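Ectoine dioxygenase (Sphingopyxis alaskensis, PDB 4MHR) catalyses the iron- and 2-oxoglutarate-dependent hydroxylation of L-ectoine to 5-hydroxyectoine, a compatible solute that helps cells survive osmotic stress. Local coordinates at residues A115-A120 and L301-G306; D129-H134 and L269-V274. One frame throughout, in Å; residues are numbered along the deposited sequence.

Contact 1 (A115-A120 and L301-G306); sequences ADARLA and LRVERG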
ATOM      1  N   ALA A 115      -5.111  -4.017  13.001  1.00 28.59           N
ATOM      2  CA  ALA A 115      -5.458  -3.204  14.193  1.00 28.01           C
ATOM      3  C   ALA A 115      -4.291  -3.041  15.115  1.00 28.51           C
ATOM      4  O   ALA A 115      -4.358  -2.305  16.102  1.00 29.42           O
ATOM      5  CB  ALA A 115      -6.675  -3.828  14.979  1.00 32.69           C
ATOM      6  N   ASP A 116      -3.221  -3.768  14.890  1.00 27.19           N
ATOM      7  CA  ASP A 116      -2.164  -3.746  15.865  1.00 28.99           C
ATOM      8  C   ASP A 116      -1.510  -2.346  15.992  1.00 32.97           C
ATOM      9  O   ASP A 116      -1.225  -1.657  14.996  1.00 30.13           O
ATOM     10  CB  ASP A 116      -1.119  -4.770  15.469  1.00 28.76           C
ATOM     11  CG  ASP A 116      -0.102  -4.997  16.539  1.00 35.84           C
ATOM     12  OD1 ASP A 116      -0.336  -5.953  17.310  1.00 36.77           O
ATOM     13  OD2 ASP A 116       0.948  -4.281  16.598  1.00 35.76           O
ATOM     14  N   ALA A 117      -1.290  -1.936  17.213  1.00 33.48           N
ATOM     15  CA  ALA A 117      -0.733  -0.635  17.535  1.00 35.08           C
ATOM     16  C   ALA A 117       0.603  -0.340  16.812  1.00 34.84           C
ATOM     17  O   ALA A 117       0.870   0.794  16.437  1.00 30.49           O
ATOM     18  CB  ALA A 117      -0.514  -0.549  19.030  1.00 37.88           C
ATOM     19  N   ARG A 118       1.420  -1.356  16.593  1.00 28.86           N
ATOM     20  CA  ARG A 118       2.687  -1.138  15.953  1.00 29.31           C
ATOM     21  C   ARG A 118       2.466  -0.667  14.510  1.00 31.58           C
ATOM     22  O   ARG A 118       3.368  -0.061  13.983  1.00 28.26           O
ATOM     23  CB  ARG A 118       3.553  -2.399  15.945  1.00 30.96           C
ATOM     24  CG  ARG A 118       4.132  -2.772  17.292  1.00 36.49           C
ATOM     25  CD  ARG A 118       4.637  -4.217  17.302  1.00 36.37           C
ATOM     26  NE  ARG A 118       3.516  -5.131  17.396  1.00 33.33           N
ATOM     27  CZ  ARG A 118       3.619  -6.438  17.643  1.00 30.87           C
ATOM     28  NH1 ARG A 118       4.818  -7.020  17.816  1.00 32.29           N
ATOM     29  NH2 ARG A 118       2.517  -7.141  17.728  1.00 31.20           N
ATOM     30  N   LEU A 119       1.305  -0.983  13.899  1.00 24.87           N
ATOM     31  CA  LEU A 119       0.945  -0.485  12.588  1.00 29.16           C
ATOM     32  C   LEU A 119       0.013   0.714  12.704  1.00 28.85           C
ATOM     33  O   LEU A 119       0.321   1.854  12.226  1.00 23.61           O
ATOM     34  CB  LEU A 119       0.369  -1.607  11.704  1.00 27.89           C
ATOM     35  CG  LEU A 119       1.275  -2.819  11.545  1.00 29.31           C
ATOM     36  CD1 LEU A 119       0.692  -3.778  10.537  1.00 29.69           C
ATOM     37  CD2 LEU A 119       2.721  -2.409  11.109  1.00 30.45           C
ATOM     38  N   ALA A 120      -1.130   0.493  13.341  1.00 26.47           N
ATOM     39  CA  ALA A 120      -2.198   1.500  13.318  1.00 24.46           C
ATOM     40  C   ALA A 120      -1.866   2.854  13.991  1.00 26.33           C
ATOM     41  O   ALA A 120      -2.400   3.876  13.531  1.00 24.75           O
ATOM     42  CB  ALA A 120      -3.514   0.950  13.872  1.00 30.07           C
ATOM     43  N   LEU A 301     -11.016   2.418  13.003  1.00 33.91           N
ATOM     44  CA  LEU A 301     -10.337   1.234  13.446  1.00 35.94           C
ATOM     45  C   LEU A 301     -10.020   1.299  14.956  1.00 37.25           C
ATOM     46  O   LEU A 301      -9.525   2.290  15.440  1.00 33.15           O
ATOM     47  CB  LEU A 301      -9.063   1.095  12.636  1.00 39.84           C
ATOM     48  CG  LEU A 301      -8.240  -0.149  12.811  1.00 45.76           C
ATOM     49  CD1 LEU A 301      -8.991  -1.429  12.358  1.00 44.03           C
ATOM     50  CD2 LEU A 301      -6.972   0.065  11.998  1.00 52.45           C
ATOM     51  N   ARG A 302     -10.308   0.241  15.704  1.00 37.63           N
ATOM     52  CA  ARG A 302      -9.981   0.229  17.157  1.00 40.11           C
ATOM     53  C   ARG A 302      -8.620  -0.385  17.258  1.00 37.36           C
ATOM     54  O   ARG A 302      -8.423  -1.394  16.670  1.00 40.76           O
ATOM     55  CB  ARG A 302     -10.986  -0.677  17.902  1.00 45.32           C
ATOM     56  CG  ARG A 302     -10.764  -0.806  19.386  1.00 51.12           C
ATOM     57  CD  ARG A 302     -10.682  -2.268  19.787  1.00 60.63           C
ATOM     58  NE  ARG A 302     -11.092  -2.516  21.169  1.00 66.68           N
ATOM     59  CZ  ARG A 302     -10.343  -2.277  22.232  1.00 70.08           C
ATOM     60  NH1 ARG A 302      -9.111  -1.772  22.100  1.00 77.42           N
ATOM     61  NH2 ARG A 302     -10.820  -2.544  23.443  1.00 58.27           N
ATOM     62  N   VAL A 303      -7.679   0.234  17.972  1.00 33.70           N
ATOM     63  CA  VAL A 303      -6.335  -0.266  18.063  1.00 35.56           C
ATOM     64  C   VAL A 303      -6.149  -1.347  19.120  1.00 39.37           C
ATOM     65  O   VAL A 303      -6.566  -1.173  20.259  1.00 39.32           O
ATOM     66  CB  VAL A 303      -5.349   0.893  18.347  1.00 34.37           C
ATOM     67  CG1 VAL A 303      -3.913   0.410  18.447  1.00 38.64           C
ATOM     68  CG2 VAL A 303      -5.512   1.976  17.289  1.00 37.60           C
ATOM     69  N   GLU A 304      -5.414  -2.411  18.789  1.00 37.60           N
ATOM     70  CA  GLU A 304      -5.123  -3.479  19.767  1.00 35.00           C
ATOM     71  C   GLU A 304      -3.678  -3.460  20.146  1.00 38.40           C
ATOM     72  O   GLU A 304      -2.826  -3.232  19.326  1.00 40.82           O
ATOM     73  CB  GLU A 304      -5.434  -4.835  19.175  1.00 36.08           C
ATOM     74  CG  GLU A 304      -6.817  -4.908  18.594  1.00 39.54           C
ATOM     75  CD  GLU A 304      -7.837  -5.201  19.677  1.00 44.60           C
ATOM     76  OE1 GLU A 304      -7.429  -5.383  20.852  1.00 47.27           O
ATOM     77  OE2 GLU A 304      -9.021  -5.216  19.352  1.00 54.48           O
ATOM     78  N   ARG A 305      -3.390  -3.706  21.411  1.00 39.40           N
ATOM     79  CA  ARG A 305      -2.033  -3.714  21.926  1.00 44.29           C
ATOM     80  C   ARG A 305      -1.756  -5.156  22.401  1.00 47.59           C
ATOM     81  O   ARG A 305      -2.685  -5.898  22.685  1.00 47.41           O
ATOM     82  CB  ARG A 305      -1.894  -2.645  23.008  1.00 48.82           C
ATOM     83  CG  ARG A 305      -2.047  -1.234  22.453  1.00 58.23           C
ATOM     84  CD  ARG A 305      -2.396  -0.109  23.443  1.00 60.88           C
ATOM     85  NE  ARG A 305      -2.953   1.060  22.733  1.00 70.20           N
ATOM     86  CZ  ARG A 305      -2.254   1.906  21.954  1.00 68.37           C
ATOM     87  NH1 ARG A 305      -0.953   1.751  21.796  1.00 61.82           N
ATOM     88  NH2 ARG A 305      -2.863   2.926  21.337  1.00 66.46           N
ATOM     89  N   GLY A 306      -0.499  -5.582  22.342  1.00 46.06           N
ATOM     90  CA  GLY A 306      -0.083  -6.905  22.733  1.00 45.25           C
ATOM     91  C   GLY A 306       0.362  -7.781  21.577  1.00 50.74           C
ATOM     92  O   GLY A 306       0.155  -7.429  20.404  1.00 51.10           O
TER
HETATM   93  O   HOH W   1       0.667  -4.599  19.720  1.00 42.78           O

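Contact 2 (D129-H134 and L269-V274); sequences DEVYIH and LVYNAV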
ATOM      1  N   ASP A 129      -5.003  11.632  12.377  1.00 25.28           N
ATOM      2  CA  ASP A 129      -6.445  11.380  12.445  1.00 26.59           C
ATOM      3  C   ASP A 129      -6.661   9.953  12.918  1.00 28.51           C
ATOM      4  O   ASP A 129      -5.765   9.155  12.895  1.00 27.12           O
ATOM      5  CB  ASP A 129      -7.083  11.543  11.037  1.00 30.48           C
ATOM      6  CG  ASP A 129      -8.625  11.850  11.068  1.00 33.13           C
ATOM      7  OD1 ASP A 129      -9.171  11.866  12.165  1.00 33.01           O
ATOM      8  OD2 ASP A 129      -9.256  12.046   9.993  1.00 29.26           O
ATOM      9  N   GLU A 130      -7.860   9.639  13.381  1.00 28.97           N
ATOM     10  CA  GLU A 130      -8.319   8.248  13.373  1.00 29.03           C
ATOM     11  C   GLU A 130      -8.351   7.680  11.935  1.00 25.00           C
ATOM     12  O   GLU A 130      -8.558   8.420  10.936  1.00 28.79           O
ATOM     13  CB  GLU A 130      -9.741   8.182  14.015  1.00 30.57           C
ATOM     14  CG  GLU A 130      -9.771   8.659  15.506  1.00 31.41           C
ATOM     15  CD  GLU A 130      -8.728   7.992  16.360  1.00 36.72           C
ATOM     16  OE1 GLU A 130      -8.420   6.762  16.186  1.00 36.95           O
ATOM     17  OE2 GLU A 130      -8.116   8.721  17.170  1.00 44.21           O
ATOM     18  N   VAL A 131      -8.214   6.378  11.812  1.00 27.28           N
ATOM     19  CA  VAL A 131      -8.053   5.752  10.475  1.00 26.83           C
ATOM     20  C   VAL A 131      -8.967   4.551  10.289  1.00 28.71           C
ATOM     21  O   VAL A 131      -9.460   3.984  11.257  1.00 25.26           O
ATOM     22  CB  VAL A 131      -6.606   5.241  10.284  1.00 24.79           C
ATOM     23  CG1 VAL A 131      -5.653   6.388  10.238  1.00 26.00           C
ATOM     24  CG2 VAL A 131      -6.200   4.326  11.411  1.00 24.10           C
ATOM     25  N   TYR A 132      -9.164   4.151   9.051  1.00 25.26           N
ATOM     26  CA  TYR A 132      -9.885   2.925   8.775  1.00 26.02           C
ATOM     27  C   TYR A 132      -9.199   2.282   7.571  1.00 27.18           C
ATOM     28  O   TYR A 132      -8.298   2.897   6.926  1.00 25.10           O
ATOM     29  CB  TYR A 132     -11.378   3.240   8.527  1.00 24.97           C
ATOM     30  CG  TYR A 132     -11.611   3.904   7.193  1.00 24.98           C
ATOM     31  CD1 TYR A 132     -11.382   5.265   7.012  1.00 25.40           C
ATOM     32  CD2 TYR A 132     -12.000   3.182   6.118  1.00 24.58           C
ATOM     33  CE1 TYR A 132     -11.567   5.842   5.806  1.00 26.49           C
ATOM     34  CE2 TYR A 132     -12.181   3.782   4.859  1.00 25.35           C
ATOM     35  CZ  TYR A 132     -11.969   5.102   4.735  1.00 28.25           C
ATOM     36  OH  TYR A 132     -12.108   5.754   3.531  1.00 27.72           O
ATOM     37  N   ILE A 133      -9.549   1.022   7.324  1.00 27.90           N
ATOM     38  CA  ILE A 133      -8.982   0.230   6.226  1.00 29.56           C
ATOM     39  C   ILE A 133      -9.697   0.526   4.941  1.00 29.99           C
ATOM     40  O   ILE A 133     -10.837   0.177   4.810  1.00 28.19           O
ATOM     41  CB  ILE A 133      -8.969  -1.287   6.510  1.00 30.65           C
ATOM     42  CG1 ILE A 133      -8.193  -1.562   7.807  1.00 32.00           C
ATOM     43  CG2 ILE A 133      -8.327  -2.037   5.333  1.00 30.79           C
ATOM     44  CD1 ILE A 133      -6.755  -1.067   7.789  1.00 36.64           C
ATOM     45  N   HIS A 134      -9.043   1.237   4.014  1.00 28.02           N
ATOM     46  CA  HIS A 134      -9.645   1.547   2.702  1.00 29.17           C
ATOM     47  C   HIS A 134      -9.660   0.270   1.817  1.00 26.98           C
ATOM     48  O   HIS A 134     -10.543   0.054   1.024  1.00 26.43           O
ATOM     49  CB  HIS A 134      -8.860   2.691   2.031  1.00 29.45           C
ATOM     50  CG  HIS A 134      -9.076   2.834   0.552  1.00 30.49           C
ATOM     51  ND1 HIS A 134     -10.180   3.460   0.001  1.00 32.85           N
ATOM     52  CD2 HIS A 134      -8.271   2.507  -0.490  1.00 34.23           C
ATOM     53  CE1 HIS A 134     -10.051   3.504  -1.316  1.00 32.55           C
ATOM     54  NE2 HIS A 134      -8.904   2.928  -1.640  1.00 37.01           N
ATOM     55  N   LEU A 269      -1.880  -3.426   3.548  1.00 24.60           N
ATOM     56  CA  LEU A 269      -2.954  -2.735   4.287  1.00 27.39           C
ATOM     57  C   LEU A 269      -2.978  -1.264   3.909  1.00 27.17           C
ATOM     58  O   LEU A 269      -1.949  -0.619   4.016  1.00 25.69           O
ATOM     59  CB  LEU A 269      -2.709  -2.894   5.771  1.00 26.87           C
ATOM     60  CG  LEU A 269      -2.605  -4.326   6.302  1.00 30.84           C
ATOM     61  CD1 LEU A 269      -2.156  -4.381   7.746  1.00 34.49           C
ATOM     62  CD2 LEU A 269      -3.977  -4.992   6.193  1.00 38.96           C
ATOM     63  N   VAL A 270      -4.111  -0.751   3.429  1.00 24.12           N
ATOM     64  CA  VAL A 270      -4.254   0.648   3.150  1.00 24.63           C
ATOM     65  C   VAL A 270      -5.053   1.328   4.249  1.00 25.55           C
ATOM     66  O   VAL A 270      -6.251   1.055   4.443  1.00 26.91           O
ATOM     67  CB  VAL A 270      -4.901   0.910   1.775  1.00 26.57           C
ATOM     68  CG1 VAL A 270      -4.986   2.407   1.478  1.00 26.69           C
ATOM     69  CG2 VAL A 270      -4.138   0.179   0.661  1.00 28.88           C
ATOM     70  N   TYR A 271      -4.400   2.274   4.925  1.00 24.82           N
ATOM     71  CA  TYR A 271      -5.029   3.090   5.997  1.00 24.09           C
ATOM     72  C   TYR A 271      -5.422   4.414   5.391  1.00 23.54           C
ATOM     73  O   TYR A 271      -4.624   5.070   4.704  1.00 25.32           O
ATOM     74  CB  TYR A 271      -4.041   3.268   7.159  1.00 23.91           C
ATOM     75  CG  TYR A 271      -3.653   2.039   7.897  1.00 24.20           C
ATOM     76  CD1 TYR A 271      -4.354   1.632   9.056  1.00 26.00           C
ATOM     77  CD2 TYR A 271      -2.611   1.237   7.468  1.00 27.35           C
ATOM     78  CE1 TYR A 271      -3.965   0.477   9.771  1.00 27.37           C
ATOM     79  CE2 TYR A 271      -2.249   0.063   8.161  1.00 26.19           C
ATOM     80  CZ  TYR A 271      -2.964  -0.324   9.281  1.00 27.08           C
ATOM     81  OH  TYR A 271      -2.598  -1.443   9.964  1.00 27.98           O
ATOM     82  N   ASN A 272      -6.656   4.821   5.589  1.00 25.69           N
ATOM     83  CA  ASN A 272      -7.122   6.153   5.224  1.00 25.04           C
ATOM     84  C   ASN A 272      -7.604   6.944   6.468  1.00 28.27           C
ATOM     85  O   ASN A 272      -8.119   6.367   7.377  1.00 25.70           O
ATOM     86  CB  ASN A 272      -8.228   6.070   4.179  1.00 26.12           C
ATOM     87  CG  ASN A 272      -8.532   7.446   3.525  1.00 26.60           C
ATOM     88  OD1 ASN A 272      -7.675   8.339   3.415  1.00 24.36           O
ATOM     89  ND2 ASN A 272      -9.757   7.594   3.027  1.00 26.40           N
ATOM     90  N   ALA A 273      -7.435   8.262   6.483  1.00 24.99           N
ATOM     91  CA  ALA A 273      -7.971   9.066   7.568  1.00 23.68           C
ATOM     92  C   ALA A 273      -9.511   9.016   7.464  1.00 26.03           C
ATOM     93  O   ALA A 273     -10.089   9.110   6.343  1.00 25.32           O
ATOM     94  CB  ALA A 273      -7.475  10.530   7.460  1.00 24.75           C
ATOM     95  N   VAL A 274     -10.174   8.872   8.594  1.00 26.51           N
ATOM     96  CA  VAL A 274     -11.687   8.908   8.582  1.00 27.63           C
ATOM     97  C   VAL A 274     -12.258  10.205   7.998  1.00 30.56           C
ATOM     98  O   VAL A 274     -13.264  10.142   7.335  1.00 31.56           O
ATOM     99  CB  VAL A 274     -12.318   8.586   9.965  1.00 29.86           C
ATOM    100  CG1 VAL A 274     -11.921   7.216  10.484  1.00 27.64           C
ATOM    101  CG2 VAL A 274     -11.903   9.649  10.993  1.00 34.23           C
TER

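Contact 1 (A115-A120 and L301-G306)
Val-303 divides its two methyls between two alanines of the first turn of helix 117-127: CG1 lies 3.6 Å from CB of Ala-117, while CG2 reaches toward CB of Ala-120. With CG1 anti to the backbone N (chi1 -180°), this torsion brings both branches within touch of the helix, and alanines let the loop come close. Leu-301 adds CD2 against the Ala-120 methyl, and the aliphatic CG of Glu-304 lies 3.8 Å from CB of Ala-115. Beside this packing the backbones form a single bridge, in which Glu-304 N donates to Ala-115 O at 2.9 Å and Glu-304 O accepts from Ala-117 N, also at 2.9 Å.

Asp-116, between Ala-115 and Ala-117, is the N-cap of the helix. Its OD2 accepts from Arg-118 N at 3.0 Å and, from the opposite face of the carboxylate plane, from Arg-118 NE at 2.8 Å. The guanidinium grips the carboxylate side-on in a salt bridge, NE on OD2 and NH2 on OD1, the latter bond nearly straight (174°); NH2 also forms a salt bridge with Glu-65. Arg-112 forms a further salt bridge to OD1, and a water donates to the same oxygen near Gly-306. An alanine in place of Asp-116 would probably leave Arg-118 N without its cap and the guanidinium groups of Arg-112 and Arg-118 without the carboxylate they share. The chemistry thus has two layers: methyl packing and backbone bonds attach the C-terminal loop, while a buried carboxylate, probably kept ionised by two arginines and the helix start, fixes the turn that receives it.

Contact 2 (D129-H134 and L269-V274)
Tyr-132 and Asn-272 form the hydrogen-bonded pair where the start of strand 131-141 runs antiparallel to the end of strand 264-273, in the large sheet of the cupin fold. Tyr-132 N donates to Asn-272 O at 3.0 Å, and Asn-272 N returns a bond to Tyr-132 O at 2.9 Å. Val-131 with Ala-273 and Ile-133 with Tyr-271 are the flanking non-hydrogen-bonded pairs. The ladder runs on at both ends, through Val-274 N to Glu-130 O and through His-134 N to Val-270 O (2.8 Å). The strand axes, 142° apart in direction, depart clearly from a strict antiparallel course, and the chain turns a corner at His-134.

On one face, Ile-133 lies alongside Tyr-271 and sets its CD1 methyl over the ring, 4.0 Å from the centroid, a CH-pi contact. CG2 of Val-131 comes within 4.0 Å of Tyr-271 CD1. The broad ring suits this place because it offers apolar surface to both branched residues while its hydroxyl bonds to Ala-114 O.

At the corner, the CG1 methyl of Val-270 packs 3.8 Å from CD2 of His-134. Both residues adjoin Trp-158, which is important for ectoine stabilisation: the histidine ring meets it edge-to-face and the valine touches it, so this end of the ladder borders the substrate site.

The other face carries Tyr-132 and Asn-272, side by side and pointing the same way, ring and amide planes turned well away from parallel. The tyrosine CG sits between its backbone N and carbonyl carbon (chi1 73°), which swings the ring across toward the neighbouring strand, where its edge meets Ala-273 O. The asparagine suits its place by using both ends of its amide: OD1 accepts from Asn-276, and ND2 donates to Tyr-132 OH at 3.0 Å with an N-H...O angle of 165°.

The centres of the two contacts lie about 12 Å apart, on the same side of the chain's centre. Along the chain, 115-120 comes first, then 129-134, 269-274 and 301-306, so contact 1 brackets contact 2. Helix 117-127 leads directly into strand 131-141, which pairs in the sheet with strand 264-273; the loop that follows comes back to the helix start. The contacts also touch: Leu-301 N probably bonds to Val-131 O, while Leu-119 and Leu-301 pack on Tyr-271. Helix and C-terminal loop are thereby joined to the cupin sheet, contact 1 away from the annotated sites and contact 2 bordering residues of the ectoine site.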